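Endoglucanase (Komagataeibacter sucrofermentans, PDB 6VC5) probably hydrolyses internal (1->4)-beta-D-glucosidic linkages in cellulose, lichenin and cereal beta-D-glucans. Local coordinates at residues Asn88-Asp93 against Lys125-Ser130; Gly132-Leu137 against Gly181-Ala186; Ser161-Phe166 against Ala233-Pro238. All blocks are in the same frame, centred on the assembly; numbering follows the deposited sequence.

Contact 1 (Asn88-Asp93 against Lys125-Ser130); sequences NATDGD and KLMTKS
The thioether of Met127 lies against Asn88 and Thr90, joining the start of helix 90-106 to the junction between helix 110-126 and strand 128-131 in the (alpha/alpha)6-barrel fold of glycosyl hydrolase family 8. Met127 is the first residue past helix 110-126 to leave helical backbone angles, and Ala89 is the N-cap of the other helix, so the contact links one helix end to another helix start. The surface buried between the segments is only 120 Å², but all three touching residues are buried in the protein.

The side chains of Asn88 and Met127 meet head-on. The sulfur is the meeting point: Asn88 ND2 lies 3.6 Å from Met127 SD, with an N-H...S angle of 163°, a straight but weak hydrogen bond. The Met127 chain is bent at both chi2 and chi3, and the second bend carries the methyl past the sulfur to the other branch of the amide, where CE is 3.7 Å from Asn88 OD1. Thr90 meets the same thioether differently, running alongside and antiparallel to it: OG1 is 3.6 Å from Met127 SD and 3.7 Å from Met127 CG. This is packing; the hydroxyl has its hydrogen bond with the carbonyl oxygen of Leu138.

The amide is fixed in rotation by partners on both of its branches. Asn88 OD1 is hydrogen-bonded to the backbone N of Ala141. Placing CG between the backbone N and the carbonyl carbon (chi1 68°) brings the amide within range of Asp93, one helical turn into helix 90-106. There Asn88 ND2 donates to Asp93 OD2 over 2.8 Å; the carboxylate oxygen lies close to the amide plane and is approached nearly in line with its own C-O bond.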
# COMPACT_ATOMS: atom_id res chain seq x y z
N ASN A 88 10.19 -7.29 7.82
CA ASN A 88 9.48 -7.05 6.57
C ASN A 88 8.39 -6.01 6.78
O ASN A 88 8.03 -5.65 7.91
CB ASN A 88 8.86 -8.35 6.07
CG ASN A 88 7.74 -8.82 6.97
OD1 ASN A 88 7.97 -9.10 8.15
ND2 ASN A 88 6.52 -8.88 6.42
N ALA A 89 7.88 -5.50 5.66
CA ALA A 89 6.70 -4.64 5.64
C ALA A 89 5.70 -5.31 4.72
O ALA A 89 5.95 -5.47 3.52
CB ALA A 89 7.03 -3.23 5.15
N THR A 90 4.55 -5.70 5.28
CA THR A 90 3.63 -6.54 4.53
C THR A 90 3.09 -5.85 3.28
O THR A 90 2.78 -6.52 2.29
CB THR A 90 2.52 -6.98 5.49
OG1 THR A 90 3.11 -7.74 6.55
CG2 THR A 90 1.49 -7.87 4.78
N ASP A 91 2.98 -4.52 3.28
CA ASP A 91 2.51 -3.86 2.07
C ASP A 91 3.52 -3.98 0.94
O ASP A 91 3.14 -4.18 -0.21
CB ASP A 91 2.06 -2.41 2.34
CG ASP A 91 3.20 -1.48 2.70
OD1 ASP A 91 4.21 -1.91 3.29
OD2 ASP A 91 3.04 -0.26 2.42
N GLY A 92 4.82 -3.90 1.26
CA GLY A 92 5.83 -4.16 0.25
C GLY A 92 5.75 -5.57 -0.30
O GLY A 92 5.78 -5.78 -1.52
N ASP A 93 5.62 -6.56 0.59
CA ASP A 93 5.47 -7.95 0.15
C ASP A 93 4.28 -8.10 -0.80
O ASP A 93 4.39 -8.73 -1.87
CB ASP A 93 5.28 -8.86 1.37
CG ASP A 93 6.39 -8.73 2.43
OD1 ASP A 93 7.57 -8.51 2.07
OD2 ASP A 93 6.09 -8.87 3.63
N LYS A 125 0.94 -17.58 5.64
CA LYS A 125 1.45 -18.45 6.70
C LYS A 125 2.06 -17.66 7.85
O LYS A 125 1.85 -18.01 9.02
CB LYS A 125 2.48 -19.42 6.11
CG LYS A 125 3.13 -20.34 7.13
CD LYS A 125 4.50 -20.80 6.65
CE LYS A 125 4.42 -21.95 5.66
NZ LYS A 125 5.35 -23.06 6.01
N LEU A 126 2.82 -16.60 7.56
CA LEU A 126 3.60 -15.92 8.59
C LEU A 126 2.99 -14.61 9.07
O LEU A 126 3.32 -14.16 10.17
CB LEU A 126 5.01 -15.62 8.07
CG LEU A 126 5.78 -16.83 7.54
CD1 LEU A 126 7.07 -16.38 6.89
CD2 LEU A 126 6.07 -17.84 8.66
N MET A 127 2.12 -13.97 8.28
CA MET A 127 1.64 -12.63 8.58
C MET A 127 0.15 -12.58 8.87
O MET A 127 -0.45 -11.51 8.77
CB MET A 127 1.97 -11.65 7.46
CG MET A 127 3.45 -11.40 7.28
SD MET A 127 4.20 -10.43 8.66
CE MET A 127 5.41 -11.61 9.17
N THR A 128 -0.47 -13.71 9.17
CA THR A 128 -1.85 -13.71 9.63
C THR A 128 -1.91 -14.25 11.05
O THR A 128 -1.10 -15.08 11.46
CB THR A 128 -2.80 -14.47 8.69
OG1 THR A 128 -2.47 -15.86 8.65
CG2 THR A 128 -2.73 -13.87 7.27
N LYS A 129 -2.89 -13.76 11.81
CA LYS A 129 -3.03 -14.16 13.20
C LYS A 129 -4.51 -14.14 13.57
O LYS A 129 -5.25 -13.27 13.11
CB LYS A 129 -2.26 -13.20 14.10
CG LYS A 129 -2.46 -13.41 15.60
CD LYS A 129 -1.43 -14.36 16.18
CE LYS A 129 -1.78 -14.70 17.62
NZ LYS A 129 -1.12 -13.77 18.57
N SER A 130 -4.94 -15.12 14.37
CA SER A 130 -6.30 -15.10 14.91
C SER A 130 -6.36 -14.11 16.07
O SER A 130 -5.58 -14.22 17.02
CB SER A 130 -6.70 -16.50 15.39
OG SER A 130 -6.66 -17.42 14.31

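Contact 2 (Gly132-Leu137 against Gly181-Ala186); sequences GPYTVL and GLQIIA
The second strand of a beta-hairpin, 134-137, meets helix 172-187 through two residues, Tyr134 touching Gln183 and Ile184, Val136 touching Ile184 alone. Strand and helix segments run almost perpendicular, 84° between their directions, with axes 9.1 Å apart at closest approach.

Ile184 lies over one face of the Tyr134 ring. Its CG1 sits 4.0 Å from the ring centroid and 3° off the normal, a CH-pi contact centred on the ring. From there CD1 extends over the CG end of the ring, 4.0 Å from Tyr134 CG, and also meets Val136, whose CG1 is 3.8 Å from Ile184 CD1; these two side chains cross at about a right angle. The terminal methyl thus bridges two residues of one strand.

Pro133 supplies CG to the opposite ring face, so the tyrosine is sandwiched between its own neighbour and the helix. Gly132 and Pro133 form the tight two-residue connection of the hairpin, joining strand 134-137 to its antiparallel partner 128-131. On the far side of the helix from this hairpin, Leu182 and Ile185 touch Leu230 of helix 225-232.

Gln183 comes to the ring edge instead: NE2 lies near the ring plane, 3.5 Å from Tyr134 CE1, with amide and ring planes 72° apart. The extended Gln183 chain also brings NE2 to a water, donating to its oxygen over 3.0 Å, and that water in turn makes a weak bond to Pro133 O.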
# COMPACT_ATOMS: atom_id res chain seq x y z
N GLY A 132 -9.42 -12.31 18.41
CA GLY A 132 -10.84 -12.30 18.66
C GLY A 132 -11.58 -13.11 17.61
O GLY A 132 -11.20 -14.25 17.30
N PRO A 133 -12.61 -12.53 16.99
CA PRO A 133 -13.34 -13.24 15.94
C PRO A 133 -12.75 -13.08 14.54
O PRO A 133 -13.41 -13.48 13.58
CB PRO A 133 -14.72 -12.56 16.00
CG PRO A 133 -14.37 -11.12 16.34
CD PRO A 133 -13.16 -11.18 17.25
N TYR A 134 -11.55 -12.53 14.41
CA TYR A 134 -10.97 -12.18 13.12
C TYR A 134 -9.72 -13.00 12.83
O TYR A 134 -9.06 -13.53 13.73
CB TYR A 134 -10.53 -10.71 13.11
CG TYR A 134 -11.55 -9.72 13.58
CD1 TYR A 134 -12.72 -9.51 12.88
CD2 TYR A 134 -11.33 -8.97 14.74
CE1 TYR A 134 -13.66 -8.59 13.32
CE2 TYR A 134 -12.26 -8.06 15.18
CZ TYR A 134 -13.42 -7.87 14.47
OH TYR A 134 -14.35 -6.95 14.91
N THR A 135 -9.38 -13.05 11.54
CA THR A 135 -8.03 -13.35 11.10
C THR A 135 -7.48 -12.04 10.54
O THR A 135 -8.07 -11.47 9.63
CB THR A 135 -8.04 -14.41 10.00
OG1 THR A 135 -8.60 -15.62 10.52
CG2 THR A 135 -6.63 -14.67 9.51
N VAL A 136 -6.38 -11.56 11.13
CA VAL A 136 -5.84 -10.24 10.79
C VAL A 136 -4.56 -10.39 9.99
O VAL A 136 -3.88 -11.42 10.04
CB VAL A 136 -5.61 -9.33 12.02
CG1 VAL A 136 -6.88 -9.21 12.85
CG2 VAL A 136 -4.44 -9.83 12.84
N LEU A 137 -4.23 -9.33 9.25
CA LEU A 137 -2.99 -9.22 8.50
C LEU A 137 -2.01 -8.34 9.29
O LEU A 137 -2.26 -7.14 9.47
CB LEU A 137 -3.29 -8.58 7.15
CG LEU A 137 -2.15 -8.57 6.14
CD1 LEU A 137 -1.91 -9.99 5.63
CD2 LEU A 137 -2.49 -7.63 5.00
N GLY A 181 -11.01 -7.99 7.19
CA GLY A 181 -10.42 -6.67 7.01
C GLY A 181 -11.46 -5.59 6.80
O GLY A 181 -11.37 -4.50 7.38
N LEU A 182 -12.49 -5.87 5.99
CA LEU A 182 -13.58 -4.91 5.80
C LEU A 182 -14.32 -4.65 7.10
O LEU A 182 -14.71 -3.51 7.38
CB LEU A 182 -14.54 -5.43 4.73
CG LEU A 182 -13.96 -5.44 3.31
CD1 LEU A 182 -14.88 -6.17 2.35
CD2 LEU A 182 -13.73 -4.02 2.85
N GLN A 183 -14.54 -5.70 7.90
CA GLN A 183 -15.18 -5.53 9.20
C GLN A 183 -14.33 -4.66 10.12
O GLN A 183 -14.85 -3.78 10.82
CB GLN A 183 -15.41 -6.89 9.85
CG GLN A 183 -16.47 -7.74 9.19
CD GLN A 183 -16.73 -9.02 9.95
OE1 GLN A 183 -17.17 -10.02 9.38
NE2 GLN A 183 -16.47 -8.99 11.25
N ILE A 184 -13.02 -4.90 10.13
CA ILE A 184 -12.12 -4.12 10.98
C ILE A 184 -12.08 -2.66 10.53
O ILE A 184 -12.07 -1.74 11.37
CB ILE A 184 -10.73 -4.77 10.97
CG1 ILE A 184 -10.75 -6.08 11.74
CG2 ILE A 184 -9.68 -3.79 11.53
CD1 ILE A 184 -9.64 -7.05 11.35
N ILE A 185 -12.03 -2.42 9.22
CA ILE A 185 -12.01 -1.05 8.71
C ILE A 185 -13.31 -0.32 9.06
O ILE A 185 -13.29 0.86 9.43
CB ILE A 185 -11.72 -1.02 7.20
CG1 ILE A 185 -10.27 -1.43 6.94
CG2 ILE A 185 -11.99 0.37 6.63
CD1 ILE A 185 -9.99 -1.74 5.47
N ALA A 186 -14.45 -1.00 8.92
CA ALA A 186 -15.72 -0.37 9.27
C ALA A 186 -15.75 0.06 10.73
O ALA A 186 -16.22 1.15 11.06
CB ALA A 186 -16.87 -1.32 8.96
O HOH W 1 -16.13 -11.60 12.72

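Contact 3 (Ser161-Phe166 against Ala233-Pro238); sequences SLMQAF and AHMLTP
With CG anti to its carbonyl carbon (chi1 -55°) and a bend at chi3 (-68°), Met163 brings the end of its side chain against Ala233, its thioether methyl folded back against that residue. Met235 also has CG anti to the carbonyl carbon, but its chain runs on extended, which brings its own methyl alongside Met163. The contact packs helix 159-169 against the loop joining helices 225-232 and 238-251, within the (alpha/alpha)6 barrel of family 8 enzymes.

That loop begins with a Schellman motif: His234 takes a positive phi, and two backbone bonds lead back into the last turn of helix 225-232. Ala233, immediately before it, faces Met163 at the point where the helix closes. Met163 CE lies 3.6 Å from Ala233 CB and equally near the backbone CA, while the sulfur flanks the same methyl, SD to Ala233 CB being 3.7 Å. Replacing Met163 with an alanine would probably open a gap beside Ala233 and leave the Met235 methyl without the sulfur and CG it packs on.

Met159, one turn earlier on the same helix, also touches both Ala233 and Met235, so the loop rests on successive turns of helix 159-169. Farther along, Thr237 is the N-cap of helix 238-251, its OG1 bonded to the backbone N of Leu240.

The two methionine chains lie antiparallel and overlap near their ends, methyl on thioether: Met235 CE lies 3.9 Å from Met163 SD and 4.0 Å from Met163 CG.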
# COMPACT_ATOMS: atom_id res chain seq x y z
N SER A 161 -4.29 -6.83 -4.28
CA SER A 161 -3.33 -7.92 -4.17
C SER A 161 -3.92 -9.13 -3.45
O SER A 161 -3.65 -10.27 -3.84
CB SER A 161 -2.08 -7.44 -3.44
OG SER A 161 -1.09 -8.43 -3.53
N LEU A 162 -4.72 -8.89 -2.40
CA LEU A 162 -5.42 -10.00 -1.74
C LEU A 162 -6.38 -10.68 -2.70
O LEU A 162 -6.51 -11.91 -2.68
CB LEU A 162 -6.14 -9.50 -0.49
CG LEU A 162 -5.27 -8.83 0.58
CD1 LEU A 162 -6.12 -8.47 1.79
CD2 LEU A 162 -4.12 -9.74 0.98
N MET A 163 -7.07 -9.91 -3.55
CA MET A 163 -7.97 -10.49 -4.53
C MET A 163 -7.19 -11.33 -5.54
O MET A 163 -7.65 -12.41 -5.96
CB MET A 163 -8.71 -9.37 -5.28
CG MET A 163 -9.48 -8.37 -4.42
SD MET A 163 -10.75 -7.48 -5.34
CE MET A 163 -9.84 -6.46 -6.47
N GLN A 164 -6.02 -10.85 -5.94
CA GLN A 164 -5.18 -11.63 -6.86
C GLN A 164 -4.74 -12.94 -6.21
O GLN A 164 -4.69 -13.98 -6.87
CB GLN A 164 -3.97 -10.80 -7.28
CG GLN A 164 -3.04 -11.51 -8.24
CD GLN A 164 -3.68 -11.76 -9.59
OE1 GLN A 164 -3.67 -12.89 -10.10
NE2 GLN A 164 -4.24 -10.72 -10.18
N ALA A 165 -4.38 -12.89 -4.93
CA ALA A 165 -3.95 -14.11 -4.24
C ALA A 165 -5.07 -15.15 -4.24
O ALA A 165 -4.82 -16.35 -4.45
CB ALA A 165 -3.52 -13.77 -2.82
N PHE A 166 -6.31 -14.72 -4.02
CA PHE A 166 -7.43 -15.65 -4.09
C PHE A 166 -7.63 -16.19 -5.50
O PHE A 166 -7.92 -17.39 -5.68
CB PHE A 166 -8.72 -15.00 -3.60
CG PHE A 166 -9.90 -15.92 -3.64
CD1 PHE A 166 -9.96 -17.00 -2.78
CD2 PHE A 166 -10.91 -15.74 -4.57
CE1 PHE A 166 -11.04 -17.88 -2.82
CE2 PHE A 166 -11.99 -16.62 -4.62
CZ PHE A 166 -12.04 -17.69 -3.74
N ALA A 233 -10.74 -2.01 -5.34
CA ALA A 233 -11.24 -3.37 -5.21
C ALA A 233 -12.76 -3.48 -5.21
O ALA A 233 -13.28 -4.59 -5.02
CB ALA A 233 -10.69 -4.01 -3.93
N HIS A 234 -13.49 -2.38 -5.41
CA HIS A 234 -14.96 -2.38 -5.42
C HIS A 234 -15.54 -2.83 -4.08
O HIS A 234 -16.59 -3.48 -4.01
CB HIS A 234 -15.52 -3.19 -6.59
CG HIS A 234 -14.91 -2.83 -7.91
ND1 HIS A 234 -15.10 -1.61 -8.51
CD2 HIS A 234 -14.08 -3.53 -8.73
CE1 HIS A 234 -14.44 -1.57 -9.66
NE2 HIS A 234 -13.81 -2.72 -9.81
N MET A 235 -14.86 -2.45 -2.99
CA MET A 235 -15.26 -2.81 -1.64
C MET A 235 -15.70 -1.61 -0.81
O MET A 235 -16.00 -1.78 0.37
CB MET A 235 -14.12 -3.52 -0.90
CG MET A 235 -13.72 -4.89 -1.44
SD MET A 235 -12.18 -5.51 -0.66
CE MET A 235 -11.88 -6.99 -1.60
N LEU A 236 -15.72 -0.41 -1.39
CA LEU A 236 -16.11 0.79 -0.64
C LEU A 236 -17.63 0.84 -0.54
O LEU A 236 -18.33 1.01 -1.54
CB LEU A 236 -15.55 2.04 -1.33
CG LEU A 236 -15.54 3.33 -0.51
CD1 LEU A 236 -14.63 3.18 0.70
CD2 LEU A 236 -15.11 4.50 -1.37
N THR A 237 -18.16 0.69 0.69
CA THR A 237 -19.59 0.68 0.90
C THR A 237 -20.17 2.08 0.73
O THR A 237 -19.44 3.07 0.81
CB THR A 237 -19.91 0.21 2.32
OG1 THR A 237 -19.31 1.10 3.27
CG2 THR A 237 -19.40 -1.21 2.55
N PRO A 238 -21.48 2.18 0.47
CA PRO A 238 -22.12 3.51 0.46
C PRO A 238 -21.88 4.33 1.72
O PRO A 238 -21.57 5.52 1.63
CB PRO A 238 -23.61 3.16 0.27
CG PRO A 238 -23.59 1.86 -0.46
CD PRO A 238 -22.40 1.11 0.05

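Contacts 1 and 2 meet in the hairpin of strands 128-131 and 134-137, their centres about 14 Å apart; Lys129 O and Val136 N, 2.9 Å apart, probably form a hydrogen bond between them. Contact 1 closes before either of the others opens. Contacts 2 and 3 alternate along the chain, in the order 132-137, 161-166, 181-186, 233-238. Contacts 1 and 3 lie about 17 Å apart between centres, nearest atoms about 6 Å apart, without touching. Contact 2 touches both others within the family 8 fold: it shares the hairpin with contact 1, and its helix 172-187, which follows helix 159-169, packs on contact 3, Leu182 CD2 lying 3.8 Å from Met235 CB.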